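Cell division inhibitor SulA (Pseudomonas aeruginosa, PDB 1OFU) probably halts cell division during the SOS response to DNA damage by binding FtsZ and blocking its polymerization into the Z ring. Local coordinates at residues 34-45 / 82-90; 68-79 / 91-102. All blocks are in the same frame, centred on the assembly; numbering follows the deposited sequence.

Contact 1 of 2, residues 34-45 / 82-90; sequences RWLTLIAPPASL and GRSHTVVSW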
# COMPACT_ATOMS: atom_id res chain seq x y z
N ARG D 34 6.52 12.28 11.44
CA ARG D 34 5.46 13.17 11.89
C ARG D 34 4.12 12.46 11.77
O ARG D 34 4.05 11.33 11.28
CB ARG D 34 5.46 14.46 11.08
CG ARG D 34 6.59 15.42 11.43
CD ARG D 34 6.40 16.76 10.75
NE ARG D 34 6.64 16.68 9.31
CZ ARG D 34 6.48 17.70 8.48
NH1 ARG D 34 6.73 17.54 7.19
NH2 ARG D 34 6.07 18.87 8.93
N TRP D 35 3.07 13.13 12.20
CA TRP D 35 1.73 12.55 12.16
C TRP D 35 1.08 12.60 10.80
O TRP D 35 1.44 13.40 9.93
CB TRP D 35 0.76 13.31 13.08
CG TRP D 35 1.03 13.33 14.54
CD1 TRP D 35 1.36 14.43 15.29
CD2 TRP D 35 0.85 12.26 15.46
NE1 TRP D 35 1.38 14.10 16.63
CE2 TRP D 35 1.07 12.77 16.76
CE3 TRP D 35 0.51 10.91 15.32
CZ2 TRP D 35 0.97 11.98 17.91
CZ3 TRP D 35 0.40 10.12 16.47
CH2 TRP D 35 0.63 10.67 17.74
N LEU D 36 0.09 11.73 10.65
CA LEU D 36 -0.77 11.71 9.49
C LEU D 36 -2.01 12.25 10.21
O LEU D 36 -2.53 11.60 11.12
CB LEU D 36 -1.06 10.29 9.00
CG LEU D 36 -2.29 10.24 8.09
CD1 LEU D 36 -2.11 11.22 6.94
CD2 LEU D 36 -2.53 8.83 7.57
N THR D 37 -2.46 13.44 9.86
CA THR D 37 -3.63 13.99 10.52
C THR D 37 -4.82 14.01 9.60
O THR D 37 -4.75 14.55 8.49
CB THR D 37 -3.37 15.40 11.05
OG1 THR D 37 -2.34 15.35 12.04
CG2 THR D 37 -4.63 15.99 11.69
N LEU D 38 -5.90 13.39 10.05
CA LEU D 38 -7.14 13.32 9.30
C LEU D 38 -8.10 14.31 9.97
O LEU D 38 -8.32 14.24 11.18
CB LEU D 38 -7.72 11.90 9.37
CG LEU D 38 -6.80 10.72 9.04
CD1 LEU D 38 -7.60 9.42 9.09
CD2 LEU D 38 -6.18 10.91 7.65
N ILE D 39 -8.68 15.21 9.19
CA ILE D 39 -9.59 16.19 9.76
C ILE D 39 -11.04 16.07 9.33
O ILE D 39 -11.38 16.22 8.16
CB ILE D 39 -9.08 17.62 9.49
CG1 ILE D 39 -7.74 17.80 10.22
CG2 ILE D 39 -10.12 18.64 9.91
CD1 ILE D 39 -7.21 19.20 10.23
N ALA D 40 -11.89 15.79 10.32
CA ALA D 40 -13.32 15.65 10.12
C ALA D 40 -13.67 14.73 8.95
O ALA D 40 -14.40 15.13 8.04
CB ALA D 40 -13.96 17.02 9.92
N PRO D 41 -13.15 13.50 8.95
CA PRO D 41 -13.46 12.57 7.86
C PRO D 41 -14.92 12.15 7.98
O PRO D 41 -15.53 12.31 9.03
CB PRO D 41 -12.51 11.41 8.11
CG PRO D 41 -12.43 11.39 9.61
CD PRO D 41 -12.26 12.86 9.94
N PRO D 42 -15.51 11.62 6.90
CA PRO D 42 -16.91 11.20 6.95
C PRO D 42 -17.17 10.11 8.00
O PRO D 42 -16.26 9.36 8.37
CB PRO D 42 -17.19 10.74 5.53
CG PRO D 42 -15.85 10.28 5.04
CD PRO D 42 -14.93 11.35 5.57
N ALA D 43 -18.41 10.04 8.46
CA ALA D 43 -18.82 9.07 9.47
C ALA D 43 -18.39 7.66 9.13
O ALA D 43 -18.16 6.84 10.01
CB ALA D 43 -20.34 9.13 9.66
N SER D 44 -18.28 7.39 7.83
CA SER D 44 -17.86 6.08 7.36
C SER D 44 -16.48 5.69 7.91
O SER D 44 -16.25 4.53 8.23
CB SER D 44 -17.83 6.08 5.83
OG SER D 44 -17.68 4.76 5.34
N LEU D 45 -15.57 6.65 8.00
CA LEU D 45 -14.23 6.36 8.51
C LEU D 45 -14.19 6.31 10.03
O LEU D 45 -13.68 7.22 10.68
CB LEU D 45 -13.21 7.39 8.03
CG LEU D 45 -12.66 7.21 6.61
CD1 LEU D 45 -13.74 7.53 5.59
CD2 LEU D 45 -11.46 8.13 6.43
N GLY D 82 2.79 22.54 11.55
CA GLY D 82 3.85 21.68 11.03
C GLY D 82 4.17 20.41 11.80
O GLY D 82 5.30 19.92 11.75
N ARG D 83 3.18 19.86 12.49
CA ARG D 83 3.42 18.64 13.24
C ARG D 83 3.01 17.38 12.46
O ARG D 83 3.24 16.26 12.91
CB ARG D 83 2.69 18.69 14.58
CG ARG D 83 3.49 18.08 15.70
CD ARG D 83 3.93 19.10 16.73
NE ARG D 83 4.12 20.44 16.18
CZ ARG D 83 4.54 21.48 16.90
NH1 ARG D 83 4.82 21.33 18.19
NH2 ARG D 83 4.66 22.68 16.34
N SER D 84 2.40 17.59 11.30
CA SER D 84 1.95 16.48 10.46
C SER D 84 2.61 16.54 9.09
O SER D 84 2.72 17.61 8.50
CB SER D 84 0.44 16.54 10.27
OG SER D 84 -0.24 16.56 11.52
N HIS D 85 3.07 15.40 8.58
CA HIS D 85 3.67 15.39 7.25
C HIS D 85 2.53 15.57 6.25
O HIS D 85 2.73 16.13 5.17
CB HIS D 85 4.41 14.08 6.98
CG HIS D 85 3.58 12.85 7.13
ND1 HIS D 85 3.84 11.87 8.07
CD2 HIS D 85 2.49 12.42 6.44
CE1 HIS D 85 2.96 10.90 7.96
NE2 HIS D 85 2.13 11.21 6.98
N THR D 86 1.34 15.12 6.63
CA THR D 86 0.16 15.24 5.76
C THR D 86 -1.10 15.50 6.56
O THR D 86 -1.37 14.81 7.55
CB THR D 86 -0.08 13.96 4.94
OG1 THR D 86 1.15 13.51 4.37
CG2 THR D 86 -1.07 14.22 3.81
N VAL D 87 -1.89 16.47 6.12
CA VAL D 87 -3.16 16.77 6.76
C VAL D 87 -4.22 16.47 5.71
O VAL D 87 -4.24 17.09 4.65
CB VAL D 87 -3.27 18.24 7.20
CG1 VAL D 87 -4.66 18.51 7.73
CG2 VAL D 87 -2.24 18.57 8.26
N VAL D 88 -5.09 15.51 6.00
CA VAL D 88 -6.13 15.11 5.07
C VAL D 88 -7.49 15.69 5.41
O VAL D 88 -8.06 15.43 6.47
CB VAL D 88 -6.26 13.57 5.01
CG1 VAL D 88 -7.26 13.17 3.92
CG2 VAL D 88 -4.89 12.94 4.76
N SER D 89 -8.02 16.47 4.47
CA SER D 89 -9.32 17.11 4.62
C SER D 89 -10.33 16.40 3.73
O SER D 89 -9.97 15.71 2.77
CB SER D 89 -9.23 18.58 4.19
OG SER D 89 -8.15 19.23 4.82
N TRP D 90 -11.60 16.58 4.07
CA TRP D 90 -12.70 16.01 3.31
C TRP D 90 -13.67 17.16 3.07
O TRP D 90 -14.83 17.10 3.46
CB TRP D 90 -13.40 14.89 4.10
CG TRP D 90 -12.75 13.56 3.94
CD1 TRP D 90 -13.07 12.60 3.01
CD2 TRP D 90 -11.64 13.05 4.68
NE1 TRP D 90 -12.22 11.52 3.14
CE2 TRP D 90 -11.34 11.77 4.16
CE3 TRP D 90 -10.88 13.55 5.75
CZ2 TRP D 90 -10.30 10.98 4.67
CZ3 TRP D 90 -9.85 12.76 6.25
CH2 TRP D 90 -9.57 11.49 5.71
O HOH W 1 -12.21 18.03 6.46
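Thr37 and Ser84 both swing their hydroxyls beside the backbone N (chi1 -63° and -56°), which brings Thr37 OG1 to 2.5 Å from Ser84 OG, a hydrogen bond so short that its exact length is doubtful; either could donate. Between the parallel strands, Thr37 N donates to Thr86 O (2.9 Å), Thr37 O accepts from Val88 N (2.7 Å) and Ile39 N donates to Val88 O (2.8 Å). A beta bulge at His85, the extra residue opposite Trp35 and Leu36, sets its ring with Trp35 O over its centre. Ile39 CD1 packs on Val87 CG1 on one sheet face, Leu38 CD2 on Val88 on the other. A bend at chi3 (-71°) brings Arg34 NH2 to the O of Gly82 (3.1 Å); Asp32 salt-bridges NH1. The flat Trp90 indole suits two proline rings: Pro41 CB lies 3.6 Å from its six-membered centroid and Pro42 CD 3.5 Å from its five-membered one, both CH-pi contacts over one face. A water bridges Ile39 O and Trp90 N. Backbone bonds thus join the strands throughout, hydroxyl and guanidinium groups add to them at the start, and the prolines close the end over Trp90, whose buried NE1 has no partner in the model.

Contact 2 of 2, residues 68-79 / 91-102; sequences NAAALALSCEAL and LEPLSRAARKQL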
# COMPACT_ATOMS: atom_id res chain seq x y z
N ASN D 68 -17.91 22.27 7.84
CA ASN D 68 -16.92 22.56 6.81
C ASN D 68 -16.05 23.77 7.13
O ASN D 68 -14.83 23.71 7.00
CB ASN D 68 -17.61 22.76 5.46
CG ASN D 68 -18.08 21.45 4.86
OD1 ASN D 68 -17.27 20.66 4.37
ND2 ASN D 68 -19.38 21.20 4.90
N ALA D 69 -16.68 24.86 7.55
CA ALA D 69 -15.95 26.06 7.89
C ALA D 69 -14.96 25.78 9.02
O ALA D 69 -13.82 26.26 9.00
CB ALA D 69 -16.92 27.17 8.29
N ALA D 70 -15.39 24.99 10.00
CA ALA D 70 -14.53 24.64 11.13
C ALA D 70 -13.43 23.67 10.70
O ALA D 70 -12.28 23.78 11.13
CB ALA D 70 -15.37 24.02 12.25
N ALA D 71 -13.79 22.72 9.84
CA ALA D 71 -12.82 21.75 9.35
C ALA D 71 -11.74 22.47 8.54
O ALA D 71 -10.56 22.11 8.60
CB ALA D 71 -13.51 20.70 8.50
N LEU D 72 -12.14 23.49 7.79
CA LEU D 72 -11.21 24.25 6.96
C LEU D 72 -10.21 24.99 7.84
O LEU D 72 -9.00 24.98 7.57
CB LEU D 72 -11.98 25.26 6.10
CG LEU D 72 -11.34 25.76 4.79
CD1 LEU D 72 -11.99 27.08 4.43
CD2 LEU D 72 -9.85 25.93 4.93
N ALA D 73 -10.70 25.64 8.89
CA ALA D 73 -9.82 26.37 9.79
C ALA D 73 -8.93 25.39 10.54
O ALA D 73 -7.74 25.63 10.73
CB ALA D 73 -10.64 27.21 10.77
N LEU D 74 -9.52 24.27 10.98
CA LEU D 74 -8.74 23.27 11.71
C LEU D 74 -7.67 22.67 10.79
O LEU D 74 -6.55 22.42 11.24
CB LEU D 74 -9.65 22.15 12.23
CG LEU D 74 -9.23 21.50 13.55
CD1 LEU D 74 -10.08 20.28 13.82
CD2 LEU D 74 -7.77 21.11 13.51
N SER D 75 -8.00 22.46 9.52
CA SER D 75 -7.03 21.90 8.57
C SER D 75 -5.82 22.81 8.39
O SER D 75 -4.68 22.37 8.45
CB SER D 75 -7.69 21.64 7.21
OG SER D 75 -8.72 20.68 7.31
N CYS D 76 -6.08 24.10 8.17
CA CYS D 76 -5.00 25.06 7.97
C CYS D 76 -4.13 25.15 9.21
O CYS D 76 -2.91 25.26 9.12
CB CYS D 76 -5.56 26.44 7.64
SG CYS D 76 -6.52 26.52 6.10
N GLU D 77 -4.76 25.08 10.37
CA GLU D 77 -4.04 25.17 11.64
C GLU D 77 -3.09 24.00 11.82
O GLU D 77 -1.91 24.19 12.15
CB GLU D 77 -5.04 25.23 12.80
CG GLU D 77 -4.47 25.88 14.03
CD GLU D 77 -3.97 27.29 13.77
OE1 GLU D 77 -4.79 28.14 13.35
OE2 GLU D 77 -2.77 27.55 13.96
N ALA D 78 -3.59 22.78 11.61
CA ALA D 78 -2.77 21.58 11.76
C ALA D 78 -1.61 21.59 10.76
O ALA D 78 -0.52 21.10 11.06
CB ALA D 78 -3.64 20.33 11.55
N LEU D 79 -1.85 22.14 9.57
CA LEU D 79 -0.79 22.23 8.56
C LEU D 79 0.22 23.25 9.03
O LEU D 79 1.43 23.00 9.07
CB LEU D 79 -1.38 22.69 7.22
CG LEU D 79 -2.20 21.66 6.44
CD1 LEU D 79 -3.15 22.37 5.49
CD2 LEU D 79 -1.27 20.74 5.68
N LEU D 91 -13.16 18.20 2.44
CA LEU D 91 -13.95 19.40 2.15
C LEU D 91 -14.56 19.48 0.75
O LEU D 91 -13.89 19.26 -0.25
CB LEU D 91 -13.08 20.64 2.40
CG LEU D 91 -12.58 20.78 3.84
CD1 LEU D 91 -11.57 21.92 3.94
CD2 LEU D 91 -13.77 21.03 4.76
N GLU D 92 -15.85 19.80 0.71
CA GLU D 92 -16.58 19.94 -0.54
C GLU D 92 -17.90 20.63 -0.22
O GLU D 92 -18.70 20.12 0.58
CB GLU D 92 -16.82 18.57 -1.19
CG GLU D 92 -17.62 17.60 -0.35
CD GLU D 92 -17.67 16.20 -0.95
OE1 GLU D 92 -16.60 15.59 -1.13
OE2 GLU D 92 -18.79 15.71 -1.24
N PRO D 93 -18.15 21.80 -0.83
CA PRO D 93 -17.26 22.47 -1.78
C PRO D 93 -15.99 23.05 -1.16
O PRO D 93 -15.90 23.26 0.05
CB PRO D 93 -18.14 23.58 -2.36
CG PRO D 93 -19.55 23.08 -2.13
CD PRO D 93 -19.45 22.49 -0.75
N LEU D 94 -15.01 23.30 -2.02
CA LEU D 94 -13.75 23.89 -1.62
C LEU D 94 -13.46 24.95 -2.67
O LEU D 94 -13.28 24.64 -3.85
CB LEU D 94 -12.64 22.83 -1.61
CG LEU D 94 -11.33 23.28 -0.96
CD1 LEU D 94 -11.59 23.62 0.50
CD2 LEU D 94 -10.30 22.18 -1.06
N SER D 95 -13.43 26.21 -2.25
CA SER D 95 -13.18 27.32 -3.16
C SER D 95 -11.70 27.52 -3.46
O SER D 95 -10.84 27.03 -2.72
CB SER D 95 -13.75 28.62 -2.59
OG SER D 95 -12.97 29.06 -1.49
N ARG D 96 -11.42 28.23 -4.54
CA ARG D 96 -10.05 28.50 -4.94
C ARG D 96 -9.33 29.21 -3.79
O ARG D 96 -8.14 29.01 -3.58
CB ARG D 96 -10.04 29.37 -6.21
CG ARG D 96 -8.65 29.68 -6.75
CD ARG D 96 -8.70 30.07 -8.23
NE ARG D 96 -9.67 31.13 -8.51
CZ ARG D 96 -9.89 31.65 -9.72
NH1 ARG D 96 -10.80 32.60 -9.88
NH2 ARG D 96 -9.20 31.22 -10.77
N ALA D 97 -10.09 30.02 -3.05
CA ALA D 97 -9.54 30.75 -1.91
C ALA D 97 -9.14 29.75 -0.82
O ALA D 97 -8.02 29.78 -0.32
CB ALA D 97 -10.58 31.72 -1.36
N ALA D 98 -10.07 28.86 -0.47
CA ALA D 98 -9.81 27.84 0.55
C ALA D 98 -8.59 27.02 0.16
O ALA D 98 -7.76 26.70 1.01
CB ALA D 98 -11.03 26.94 0.70
N ARG D 99 -8.48 26.67 -1.12
CA ARG D 99 -7.34 25.90 -1.61
C ARG D 99 -6.04 26.67 -1.41
O ARG D 99 -5.00 26.10 -1.08
CB ARG D 99 -7.49 25.57 -3.10
CG ARG D 99 -8.45 24.45 -3.41
CD ARG D 99 -8.33 24.05 -4.88
NE ARG D 99 -9.07 22.82 -5.18
CZ ARG D 99 -10.39 22.71 -5.10
NH1 ARG D 99 -10.99 21.56 -5.39
NH2 ARG D 99 -11.13 23.76 -4.74
N LYS D 100 -6.11 27.98 -1.64
CA LYS D 100 -4.94 28.83 -1.48
C LYS D 100 -4.57 28.87 -0.00
O LYS D 100 -3.40 28.75 0.36
CB LYS D 100 -5.23 30.24 -1.99
CG LYS D 100 -4.01 31.14 -2.05
CD LYS D 100 -2.95 30.59 -2.99
CE LYS D 100 -1.73 31.51 -3.06
NZ LYS D 100 -0.71 31.01 -4.02
N GLN D 101 -5.59 29.02 0.84
CA GLN D 101 -5.40 29.07 2.29
C GLN D 101 -4.72 27.78 2.75
O GLN D 101 -3.75 27.82 3.51
CB GLN D 101 -6.76 29.21 2.99
CG GLN D 101 -6.68 29.81 4.39
CD GLN D 101 -8.03 29.82 5.10
OE1 GLN D 101 -9.05 30.15 4.50
NE2 GLN D 101 -8.02 29.48 6.38
N LEU D 102 -5.23 26.64 2.29
CA LEU D 102 -4.66 25.34 2.65
C LEU D 102 -3.24 25.23 2.14
O LEU D 102 -2.36 24.70 2.81
CB LEU D 102 -5.50 24.20 2.06
CG LEU D 102 -6.88 23.95 2.66
CD1 LEU D 102 -7.58 22.80 1.93
CD2 LEU D 102 -6.73 23.62 4.14
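Two helices lying side by side on one face of a parallel alpha/beta sheet, with the loop leading into the second, make this contact, joined through strand 84-89 as parts of successive beta-alpha-beta units. The axes of 68-79 and 96-102 approach to 10.0 Å and run 25° apart. Leu102 is the knob of a knobs-into-holes fit, with Leu72, Ser75, Cys76 and Leu79 forming the hole. Its CD2 does the touching, 3.5 Å from Cys76 SG and 3.8 Å from Ser75 CB; a branched apolar side chain suits such a socket. Leu72, its CG anti to the backbone N (chi1 -156°), spreads its methyls between partners: CD1 meets Ala98 CB at 3.9 Å, and CD2 reaches Leu102. The small Ala98 suits a position facing that methyl. In the loop, Leu91 crosses Leu72 at about a right angle, meeting it through CD1, and packs CD2 against Ala71 CB (3.8 Å). At the outer edge the extended Gln101 brings NE2 to 3.3 Å from Cys76 SG. Ser75 OG donates to Ala71 O (2.7 Å) and also bonds Ser89 OG on the sheet. Ser95 N-caps the second helix, its OG accepting from Ala98 N (3.1 Å). Beneath the pair lies the sheet: Leu79 and Leu102 both touch Ser113 of strand 112-118, Leu102 also meets Phe4 of strand 4-10, and Leu74, Ser75 and Ala78 cover Ile39 of strand 35-39.

In the fold
The centre of contact 1 lies about 3 Å from the centre of the chain, and the contact joins two inner strands of the sheet; contact 2, centred about 11 Å from the chain centre, joins the helices layered on one face, and its outer residues Asn68 and Gln101 are exposed. Backbone hydrogen bonds dominate the first, whereas the second has none across its segments and rests on aliphatic packing. Their segments alternate along the chain, with strand 84-89 linking the two helices. They also touch directly: Ser89 OG lies 2.9 Å from Ser75 OG, while Ile39 and Val87 pack under helix 68-80. Residues 78-83, an FtsZ-binding region, run from the end of helix 68-80 into the start of segment 82-90.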